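VP1 (Merkel cell polyomavirus, PDB 4FMH) forms the five-copy units of the icosahedral capsid of Merkel cell polyomavirus, this piece being the jelly-roll part of the coat protein that also binds sialylated glycan receptors. Local coordinates at residues I24-N29 and L251-A256; I95-E100 and T234-E239; G129-M134 and T224-S229; H133-G138 and R276-T281. All blocks are in the same frame, centred on the assembly; numbering follows the deposited sequence. Where two conformers were deposited one is given.

Overall arrangement
All four contacts belong to one jelly-roll subunit. Interactions 1 and 4 are its buried interior: strands 11-28 and 269-287 of one layer lie over strands 250-263 and 131-138 of the other, and the two centres are 5 Å apart. Neither has a hydrogen bond across it; interaction 1 is aliphatic, whereas interaction 4 adds aromatic rings and a buried arginine. Interaction 2, about 17 Å from the chain centre and only partly buried, is edge-to-edge pairing by backbone hydrogen bonds. Interaction 3 shares His133 and Met134 with interaction 4 but changes to side-chain hydrogen bonding, where strand 131-138 begins and the chain meets other subunits of the pentamer.

Interaction 1: I24-N29 and L251-A256; sequences IELYLN and LFISCA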
# COMPACT_ATOMS: atom_id res chain seq x y z
N ILE B 24 -10.00 28.37 14.86
CA ILE B 24 -10.90 28.74 13.76
C ILE B 24 -11.49 27.48 13.11
O ILE B 24 -10.76 26.53 12.84
CB ILE B 24 -10.15 29.62 12.70
CG1 ILE B 24 -9.84 31.02 13.26
CG2 ILE B 24 -10.92 29.69 11.37
CD1 ILE B 24 -11.06 31.89 13.59
N GLU B 25 -12.81 27.49 12.87
CA GLU B 25 -13.52 26.36 12.26
C GLU B 25 -14.19 26.80 10.96
O GLU B 25 -14.74 27.90 10.89
CB GLU B 25 -14.62 25.85 13.19
CG GLU B 25 -14.17 24.93 14.30
CD GLU B 25 -15.33 24.13 14.89
OE1 GLU B 25 -16.42 24.11 14.28
OE2 GLU B 25 -15.14 23.51 15.96
N LEU B 26 -14.16 25.93 9.96
CA LEU B 26 -14.93 26.15 8.74
C LEU B 26 -15.08 24.85 7.97
O LEU B 26 -14.43 23.85 8.28
CB LEU B 26 -14.29 27.21 7.83
CG LEU B 26 -12.91 26.88 7.23
CD1 LEU B 26 -12.77 27.42 5.80
CD2 LEU B 26 -11.82 27.42 8.13
N TYR B 27 -15.94 24.90 6.97
CA TYR B 27 -16.08 23.83 6.00
C TYR B 27 -16.16 24.47 4.62
O TYR B 27 -16.60 25.62 4.48
CB TYR B 27 -17.30 22.96 6.30
CG TYR B 27 -18.63 23.67 6.17
CD1 TYR B 27 -19.28 23.75 4.93
CD2 TYR B 27 -19.25 24.26 7.27
CE1 TYR B 27 -20.50 24.40 4.79
CE2 TYR B 27 -20.47 24.92 7.14
CZ TYR B 27 -21.09 24.98 5.90
OH TYR B 27 -22.29 25.63 5.76
N LEU B 28 -15.73 23.71 3.62
CA LEU B 28 -15.81 24.16 2.24
C LEU B 28 -16.53 23.10 1.43
O LEU B 28 -16.08 21.95 1.35
CB LEU B 28 -14.40 24.39 1.67
CG LEU B 28 -13.65 25.64 2.14
CD1 LEU B 28 -12.18 25.59 1.69
CD2 LEU B 28 -14.31 26.91 1.60
N ASN B 29 -17.66 23.48 0.83
CA ASN B 29 -18.37 22.57 -0.08
C ASN B 29 -17.67 22.49 -1.43
O ASN B 29 -17.02 23.45 -1.85
CB ASN B 29 -19.82 23.00 -0.25
CG ASN B 29 -20.71 22.44 0.84
OD1 ASN B 29 -20.67 21.24 1.14
ND2 ASN B 29 -21.52 23.31 1.43
N LEU B 251 -6.67 34.47 6.97
CA LEU B 251 -6.23 33.09 6.84
C LEU B 251 -6.87 32.49 5.60
O LEU B 251 -8.09 32.52 5.44
CB LEU B 251 -6.63 32.29 8.09
CG LEU B 251 -6.33 30.79 8.12
CD1 LEU B 251 -4.85 30.53 8.27
CD2 LEU B 251 -7.08 30.14 9.27
N PHE B 252 -6.03 31.95 4.72
CA PHE B 252 -6.51 31.38 3.47
C PHE B 252 -6.55 29.86 3.55
O PHE B 252 -5.56 29.22 3.89
CB PHE B 252 -5.65 31.84 2.30
CG PHE B 252 -5.98 33.22 1.81
CD1 PHE B 252 -5.50 34.34 2.48
CD2 PHE B 252 -6.81 33.41 0.70
CE1 PHE B 252 -5.81 35.64 2.04
CE2 PHE B 252 -7.13 34.70 0.25
CZ PHE B 252 -6.62 35.82 0.92
N ILE B 253 -7.72 29.31 3.24
CA ILE B 253 -7.95 27.87 3.29
C ILE B 253 -8.43 27.41 1.91
O ILE B 253 -9.42 27.94 1.39
CB ILE B 253 -9.00 27.52 4.36
CG1 ILE B 253 -8.61 28.19 5.70
CG2 ILE B 253 -9.23 26.00 4.44
CD1 ILE B 253 -8.63 27.31 6.91
N SER B 254 -7.71 26.45 1.33
CA SER B 254 -7.97 25.98 -0.02
C SER B 254 -8.04 24.47 -0.04
O SER B 254 -7.36 23.81 0.75
CB SER B 254 -6.85 26.41 -0.96
OG SER B 254 -6.55 27.79 -0.81
N CYS B 255 -8.84 23.91 -0.95
CA CYS B 255 -8.89 22.45 -1.07
C CYS B 255 -9.57 21.95 -2.35
O CYS B 255 -10.17 22.72 -3.10
CB CYS B 255 -9.56 21.83 0.16
SG CYS B 255 -11.32 22.18 0.31
N ALA B 256 -9.45 20.65 -2.58
CA ALA B 256 -10.17 19.97 -3.65
C ALA B 256 -10.27 18.52 -3.25
O ALA B 256 -9.28 17.95 -2.77
CB ALA B 256 -9.43 20.10 -4.97
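Leu28 and Leu26 on one strand meet Ile253 and Cys255 on another across the interior of the jelly roll, where two beta layers pack face to face. The axes of strand segments 24-28 and 251-256 approach to 8.7 Å with their directions 35° apart. This spacing is too wide for backbone pairing, and no hydrogen bond joins the segments. Each strand finds its backbone partners in its own layer: Leu26 with Phe278 and Leu28 with Arg276 on one side, Phe252 with Gly138 on the other.

The contact is therefore apolar. Ile24, Leu26 and Leu28 all send their CB inward, answered by Leu251, Ile253 and Cys255. At one end Ile24 CG2 comes only to 4.4 Å from Leu251 CD2, in the conformer given. In the middle, again in the conformer given, Leu26 and Ile253 reach toward each other tip to tip, with Leu26 CD1 4.0 Å from Ile253 CG2; since Leu26 has two conformers, the detail of this contact is doubtful. Ile137 and Phe278 close around Ile253.

Leu28, with a single conformer, touches two residues of the other strand. Its CG turns away from its own carbonyl carbon (chi1 -74°), which carries CD1 toward Ile253 and Cys255. That methyl lies 4.1 Å from Ile253 CG2, 3.6 Å from the carbonyl oxygen Ile253 O, and 3.8 Å from the sulfur, Cys255 SG.

Interaction 2: I95-E100 and T234-E239; sequences ISVKTE and TVLLDE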
# COMPACT_ATOMS: atom_id res chain seq x y z
N ILE B 95 -0.46 27.19 13.33
CA ILE B 95 0.50 26.20 13.83
C ILE B 95 0.10 24.73 13.60
O ILE B 95 0.97 23.86 13.48
CB ILE B 95 0.92 26.45 15.30
CG1 ILE B 95 -0.25 26.18 16.27
CG2 ILE B 95 1.48 27.88 15.45
CD1 ILE B 95 0.13 26.34 17.75
N SER B 96 -1.20 24.47 13.52
CA SER B 96 -1.69 23.12 13.24
C SER B 96 -3.10 23.17 12.70
O SER B 96 -3.80 24.17 12.86
CB SER B 96 -1.64 22.24 14.49
OG SER B 96 -2.40 22.80 15.55
N VAL B 97 -3.50 22.08 12.06
CA VAL B 97 -4.84 21.95 11.52
C VAL B 97 -5.34 20.52 11.66
O VAL B 97 -4.57 19.57 11.47
CB VAL B 97 -4.92 22.42 10.02
CG1 VAL B 97 -3.93 21.65 9.14
CG2 VAL B 97 -6.34 22.31 9.47
N LYS B 98 -6.60 20.38 12.02
CA LYS B 98 -7.32 19.12 11.91
C LYS B 98 -8.26 19.28 10.74
O LYS B 98 -9.07 20.21 10.70
CB LYS B 98 -8.13 18.81 13.17
CG LYS B 98 -7.32 18.36 14.36
CD LYS B 98 -8.23 17.83 15.44
CE LYS B 98 -7.46 17.02 16.47
NZ LYS B 98 -8.38 16.51 17.52
N THR B 99 -8.15 18.37 9.77
CA THR B 99 -8.96 18.47 8.57
C THR B 99 -9.52 17.10 8.21
O THR B 99 -8.86 16.08 8.41
CB THR B 99 -8.18 19.14 7.39
OG1 THR B 99 -9.03 19.29 6.25
CG2 THR B 99 -6.93 18.33 7.01
N GLU B 100 -10.74 17.08 7.70
CA GLU B 100 -11.45 15.85 7.41
C GLU B 100 -12.33 16.02 6.19
O GLU B 100 -13.01 17.05 6.05
CB GLU B 100 -12.30 15.45 8.62
CG GLU B 100 -13.06 14.13 8.49
CD GLU B 100 -13.41 13.54 9.84
OE1 GLU B 100 -12.49 13.36 10.66
OE2 GLU B 100 -14.60 13.27 10.09
N THR B 234 -2.26 17.85 11.52
CA THR B 234 -1.12 18.27 10.70
C THR B 234 -0.46 19.49 11.34
O THR B 234 -1.12 20.50 11.60
CB THR B 234 -1.55 18.60 9.26
OG1 THR B 234 -2.17 17.45 8.66
CG2 THR B 234 -0.35 19.01 8.42
N VAL B 235 0.84 19.40 11.57
CA VAL B 235 1.62 20.50 12.12
C VAL B 235 2.09 21.37 10.95
O VAL B 235 2.58 20.84 9.95
CB VAL B 235 2.82 19.98 12.96
CG1 VAL B 235 3.73 21.12 13.39
CG2 VAL B 235 2.32 19.21 14.19
N LEU B 236 1.91 22.69 11.08
CA LEU B 236 2.13 23.62 9.96
C LEU B 236 3.45 24.38 10.06
O LEU B 236 3.78 25.19 9.19
CB LEU B 236 0.95 24.60 9.84
CG LEU B 236 -0.43 23.98 9.56
CD1 LEU B 236 -1.53 25.02 9.76
CD2 LEU B 236 -0.52 23.37 8.15
N LEU B 237 4.20 24.13 11.13
CA LEU B 237 5.50 24.76 11.34
C LEU B 237 6.50 24.29 10.31
O LEU B 237 6.53 23.11 9.95
CB LEU B 237 6.03 24.48 12.75
CG LEU B 237 5.14 24.82 13.95
CD1 LEU B 237 5.93 24.63 15.25
CD2 LEU B 237 4.58 26.25 13.86
N ASP B 238 7.32 25.22 9.82
CA ASP B 238 8.40 24.87 8.90
C ASP B 238 9.60 24.36 9.71
O ASP B 238 9.50 24.16 10.92
CB ASP B 238 8.76 26.05 7.98
CG ASP B 238 9.32 27.26 8.74
OD1 ASP B 238 9.72 27.14 9.92
OD2 ASP B 238 9.37 28.36 8.14
N GLU B 239 10.73 24.15 9.03
CA GLU B 239 11.95 23.64 9.69
C GLU B 239 12.47 24.59 10.78
O GLU B 239 13.16 24.15 11.70
CB GLU B 239 13.05 23.33 8.66
CG GLU B 239 13.55 24.54 7.86
CD GLU B 239 12.79 24.78 6.55
OE1 GLU B 239 11.57 24.49 6.47
OE2 GLU B 239 13.43 25.28 5.60
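The carbonyl oxygen of Ile95 accepts the shortest bond here, from Leu236 N at 2.8 Å. The N-H points almost straight at it (173° at the hydrogen), yet the donor stands well above the carbonyl plane, 51° out of it, so the bond does not lie on a lone pair. Regular antiparallel pairing follows two residues further on: Val97 and Thr234 form a hydrogen-bonded pair, with Val97 N to Thr234 O and Thr234 N to Val97 O both 2.9 Å. Between these bonds Ser96 and Val235 make a non-hydrogen-bonded pair, and Ser96 CA gives a CA-H...O contact to Thr234 O at 3.1 Å.

Side chains reinforce the ladder on both faces. Val97 and Thr234 lie side by side, and Val97 CG1 also meets Leu236 CD2 at 3.9 Å. Leu236 has its CG set opposite its own carbonyl carbon (chi1 -61°), which lays CD1 against the backbone of Ser96, 3.8 Å from Ser96 C. Further out, Leu237 runs alongside Ile95, its CD2 3.8 Å from Ile95 CG2.

On its other edge strand 89-101 pairs with strand 269-287, where Ile95 and Ser96 both face Thr281 in a classic beta bulge. The short strand 234-235 thus extends one layer of the jelly roll, while Val97 and Thr234 rest on Phe135, and Leu236 on Ile137, of strand 131-138 in the layer across the interior.

Interaction 3: G129-M134 and T224-S229; sequences GVNYHM and TVLQFS
Asn131 reaches across to Thr224, and its side chain can be followed outward from a CB that points toward segment 224-229. CG passes 4.0 Å from Thr224 OG1, and there the amide divides. Its ND2 gives one N-H to Thr224 OG1, at 3.0 Å and 163°, and the other back to Gly129 O at 3.2 Å; both acceptors lie close to the amide plane. Thr224 OG1 is held in turn by Val259 O. On the other branch OD1 has Thr224 CG2 at 3.6 Å and accepts, on a lone pair, the N-H of His133 NE2. With three bonds on its two polar atoms, this buried amide has its rotation fixed.

The histidine is oriented from both ends, since Asp257 takes its ND1. Leu226 then lays CD2 over one face of the imidazole, 4.0 Å from the ring centroid, in a CH-pi contact displaced toward NE2.

Leu226 also begins the run, to Ser229, that pairs antiparallel with a strand of a neighbouring subunit. These side-chain hydrogen bonds thus tie the start of jelly-roll strand 131-138 to the strand that carries the sheet across the interface, an interlocking characteristic of polyomavirus VP1 pentamers.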
# COMPACT_ATOMS: atom_id res chain seq x y z
N GLY B 129 -12.70 5.44 -9.24
CA GLY B 129 -11.91 5.97 -10.35
C GLY B 129 -11.06 7.15 -9.95
O GLY B 129 -10.39 7.12 -8.92
N VAL B 130 -11.09 8.20 -10.77
CA VAL B 130 -10.21 9.35 -10.57
C VAL B 130 -10.44 10.01 -9.21
O VAL B 130 -11.56 10.44 -8.89
CB VAL B 130 -10.36 10.40 -11.70
CG1 VAL B 130 -9.53 11.65 -11.39
CG2 VAL B 130 -9.96 9.79 -13.06
N ASN B 131 -9.37 10.07 -8.40
CA ASN B 131 -9.36 10.86 -7.17
C ASN B 131 -8.33 11.97 -7.23
O ASN B 131 -7.24 11.80 -7.80
CB ASN B 131 -9.06 9.98 -5.95
CG ASN B 131 -10.31 9.37 -5.34
OD1 ASN B 131 -10.74 9.75 -4.25
ND2 ASN B 131 -10.92 8.42 -6.06
N TYR B 132 -8.68 13.11 -6.64
CA TYR B 132 -7.74 14.19 -6.45
C TYR B 132 -8.05 14.84 -5.11
O TYR B 132 -9.18 15.30 -4.89
CB TYR B 132 -7.85 15.22 -7.58
CG TYR B 132 -6.85 16.36 -7.50
CD1 TYR B 132 -5.52 16.19 -7.91
CD2 TYR B 132 -7.24 17.62 -7.03
CE1 TYR B 132 -4.60 17.23 -7.84
CE2 TYR B 132 -6.32 18.67 -6.95
CZ TYR B 132 -5.01 18.48 -7.36
OH TYR B 132 -4.12 19.52 -7.29
N HIS B 133 -7.06 14.85 -4.23
CA HIS B 133 -7.24 15.38 -2.88
C HIS B 133 -6.10 16.29 -2.50
O HIS B 133 -4.93 15.91 -2.59
CB HIS B 133 -7.39 14.25 -1.87
CG HIS B 133 -8.53 13.35 -2.16
ND1 HIS B 133 -9.83 13.66 -1.82
CD2 HIS B 133 -8.59 12.16 -2.82
CE1 HIS B 133 -10.64 12.70 -2.24
NE2 HIS B 133 -9.91 11.78 -2.84
N MET B 134 -6.45 17.49 -2.06
CA MET B 134 -5.46 18.46 -1.61
C MET B 134 -6.10 19.44 -0.63
O MET B 134 -7.30 19.70 -0.70
CB MET B 134 -4.83 19.20 -2.80
CG MET B 134 -5.67 20.31 -3.43
SD MET B 134 -5.49 21.96 -2.67
CE MET B 134 -3.79 22.35 -3.05
N THR B 224 -11.91 3.98 -4.46
CA THR B 224 -11.76 5.18 -3.66
C THR B 224 -11.51 4.71 -2.24
O THR B 224 -12.34 4.01 -1.65
CB THR B 224 -13.00 6.07 -3.75
OG1 THR B 224 -13.11 6.58 -5.09
CG2 THR B 224 -12.91 7.26 -2.75
N VAL B 225 -10.34 5.09 -1.72
CA VAL B 225 -9.88 4.63 -0.41
C VAL B 225 -9.58 5.87 0.42
O VAL B 225 -8.62 6.60 0.15
CB VAL B 225 -8.62 3.75 -0.54
CG1 VAL B 225 -8.04 3.38 0.83
CG2 VAL B 225 -8.91 2.48 -1.36
N LEU B 226 -10.43 6.12 1.42
CA LEU B 226 -10.31 7.33 2.24
C LEU B 226 -10.42 6.98 3.72
O LEU B 226 -11.11 6.03 4.09
CB LEU B 226 -11.40 8.34 1.85
CG LEU B 226 -11.37 8.84 0.39
CD1 LEU B 226 -12.63 9.63 0.06
CD2 LEU B 226 -10.11 9.68 0.12
N GLN B 227 -9.73 7.75 4.55
CA GLN B 227 -9.82 7.61 6.00
C GLN B 227 -10.37 8.87 6.63
O GLN B 227 -10.32 9.95 6.04
CB GLN B 227 -8.45 7.29 6.63
CG GLN B 227 -7.83 5.96 6.19
CD GLN B 227 -7.03 6.12 4.92
OE1 GLN B 227 -6.42 7.16 4.69
NE2 GLN B 227 -7.02 5.08 4.07
N PHE B 228 -10.92 8.72 7.83
CA PHE B 228 -11.40 9.84 8.63
C PHE B 228 -11.22 9.52 10.11
O PHE B 228 -11.42 8.38 10.53
CB PHE B 228 -12.87 10.16 8.31
CG PHE B 228 -13.80 8.95 8.35
CD1 PHE B 228 -13.87 8.08 7.25
CD2 PHE B 228 -14.61 8.71 9.45
CE1 PHE B 228 -14.72 6.96 7.28
CE2 PHE B 228 -15.46 7.60 9.48
CZ PHE B 228 -15.52 6.73 8.39
N SER B 229 -10.79 10.52 10.88
CA SER B 229 -10.62 10.37 12.32
C SER B 229 -10.44 11.75 12.90
O SER B 229 -9.73 12.59 12.31
CB SER B 229 -9.37 9.54 12.65
OG SER B 229 -9.15 9.49 14.06

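Interaction 4: H133-G138 and R276-T281; sequences HMFAIG and RYFNVT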
# COMPACT_ATOMS: atom_id res chain seq x y z
N HIS B 133 -7.06 14.85 -4.23
CA HIS B 133 -7.24 15.38 -2.88
C HIS B 133 -6.10 16.29 -2.50
O HIS B 133 -4.93 15.91 -2.59
CB HIS B 133 -7.39 14.25 -1.87
CG HIS B 133 -8.53 13.35 -2.16
ND1 HIS B 133 -9.83 13.66 -1.82
CD2 HIS B 133 -8.59 12.16 -2.82
CE1 HIS B 133 -10.64 12.70 -2.24
NE2 HIS B 133 -9.91 11.78 -2.84
N MET B 134 -6.45 17.49 -2.06
CA MET B 134 -5.46 18.46 -1.61
C MET B 134 -6.10 19.44 -0.63
O MET B 134 -7.30 19.70 -0.70
CB MET B 134 -4.83 19.20 -2.80
CG MET B 134 -5.67 20.31 -3.43
SD MET B 134 -5.49 21.96 -2.67
CE MET B 134 -3.79 22.35 -3.05
N PHE B 135 -5.29 19.95 0.28
CA PHE B 135 -5.69 21.09 1.10
C PHE B 135 -4.46 21.96 1.32
O PHE B 135 -3.32 21.48 1.24
CB PHE B 135 -6.36 20.65 2.42
CG PHE B 135 -5.40 20.09 3.45
CD1 PHE B 135 -5.05 18.75 3.44
CD2 PHE B 135 -4.88 20.92 4.45
CE1 PHE B 135 -4.17 18.23 4.40
CE2 PHE B 135 -4.01 20.41 5.41
CZ PHE B 135 -3.66 19.07 5.39
N ALA B 136 -4.71 23.24 1.57
CA ALA B 136 -3.66 24.21 1.81
C ALA B 136 -4.11 25.20 2.88
O ALA B 136 -5.28 25.59 2.93
CB ALA B 136 -3.33 24.95 0.53
N ILE B 137 -3.16 25.57 3.73
CA ILE B 137 -3.36 26.60 4.74
C ILE B 137 -2.27 27.64 4.52
O ILE B 137 -1.08 27.29 4.50
CB ILE B 137 -3.25 26.03 6.18
CG1 ILE B 137 -4.11 24.76 6.36
CG2 ILE B 137 -3.57 27.13 7.22
CD1 ILE B 137 -5.62 24.95 6.25
N GLY B 138 -2.66 28.90 4.35
CA GLY B 138 -1.70 29.98 4.12
C GLY B 138 -2.10 31.31 4.74
O GLY B 138 -3.26 31.51 5.12
N ARG B 276 -15.02 19.45 2.77
CA ARG B 276 -13.91 19.30 3.69
C ARG B 276 -14.07 20.26 4.87
O ARG B 276 -14.43 21.44 4.70
CB ARG B 276 -12.58 19.54 2.98
CG ARG B 276 -11.36 19.25 3.86
CD ARG B 276 -10.06 19.49 3.11
NE ARG B 276 -9.66 18.34 2.30
CZ ARG B 276 -8.91 17.34 2.74
NH1 ARG B 276 -8.48 17.33 4.00
NH2 ARG B 276 -8.59 16.34 1.93
N TYR B 277 -13.81 19.73 6.06
CA TYR B 277 -13.83 20.48 7.30
C TYR B 277 -12.42 20.81 7.76
O TYR B 277 -11.50 20.02 7.56
CB TYR B 277 -14.58 19.68 8.38
CG TYR B 277 -14.39 20.23 9.77
CD1 TYR B 277 -15.18 21.29 10.23
CD2 TYR B 277 -13.41 19.71 10.62
CE1 TYR B 277 -15.00 21.81 11.52
CE2 TYR B 277 -13.23 20.22 11.90
CZ TYR B 277 -14.02 21.26 12.34
OH TYR B 277 -13.83 21.76 13.61
N PHE B 278 -12.26 21.98 8.39
CA PHE B 278 -10.98 22.45 8.93
C PHE B 278 -11.17 23.03 10.33
O PHE B 278 -12.10 23.81 10.57
CB PHE B 278 -10.38 23.57 8.08
CG PHE B 278 -10.20 23.23 6.64
CD1 PHE B 278 -11.24 23.37 5.74
CD2 PHE B 278 -8.95 22.82 6.17
CE1 PHE B 278 -11.07 23.07 4.40
CE2 PHE B 278 -8.76 22.52 4.82
CZ PHE B 278 -9.82 22.66 3.94
N ASN B 279 -10.26 22.65 11.22
CA ASN B 279 -10.08 23.34 12.51
C ASN B 279 -8.61 23.75 12.64
O ASN B 279 -7.75 22.90 12.89
CB ASN B 279 -10.51 22.44 13.68
CG ASN B 279 -10.60 23.18 15.01
OD1 ASN B 279 -9.74 24.00 15.34
ND2 ASN B 279 -11.63 22.89 15.78
N VAL B 280 -8.33 25.04 12.48
CA VAL B 280 -6.97 25.56 12.47
C VAL B 280 -6.64 26.24 13.80
O VAL B 280 -7.40 27.08 14.26
CB VAL B 280 -6.76 26.58 11.32
CG1 VAL B 280 -5.33 27.12 11.32
CG2 VAL B 280 -7.08 25.93 9.97
N THR B 281 -5.52 25.86 14.40
CA THR B 281 -5.04 26.49 15.63
C THR B 281 -4.02 27.55 15.27
O THR B 281 -3.08 27.29 14.52
CB THR B 281 -4.40 25.46 16.59
OG1 THR B 281 -5.38 24.48 16.95
CG2 THR B 281 -3.88 26.13 17.87
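In the jelly-roll interior the guanidinium of Arg276 lies with one face over Phe135, whose CB stands 3.8 Å above its plane, displaced toward the rim; at its edge, near the plane, comes His133 CB. The guanidinium and the Phe135 ring are 24° from parallel, and Arg276 NH1 is 3.8 Å from Phe135 CD1. The second ring, that of Phe278, has Phe135 CB at its edge, near the plane, 3.9 Å from Phe278 CE2.

These groups lie between the two layers of the sandwich. Strand segments 133-138 and 276-281 come no nearer than 10.1 Å between axes, at 29° to each other, so side chains from both strands bridge the gap. That of Arg276 sets out extended, CG opposite the backbone N (chi1 -174°), then bends at chi3, which brings one guanidinium face to Phe135 CB and CD1. The charge of this buried group is met at its far end: NH2 makes a salt bridge with Asp257 OD1, and NH1 bonds Thr99 OG1. Such a carboxylate would be expected to stabilise the positive charge. On its own side Phe135 stacks with Tyr213.

Farther along, the packing becomes wholly apolar. Ile137 slides past Phe278 and Val280 in the opposite direction, its CD1 4.0 Å from Phe278 CD2 and 4.1 Å from Val280 CG2.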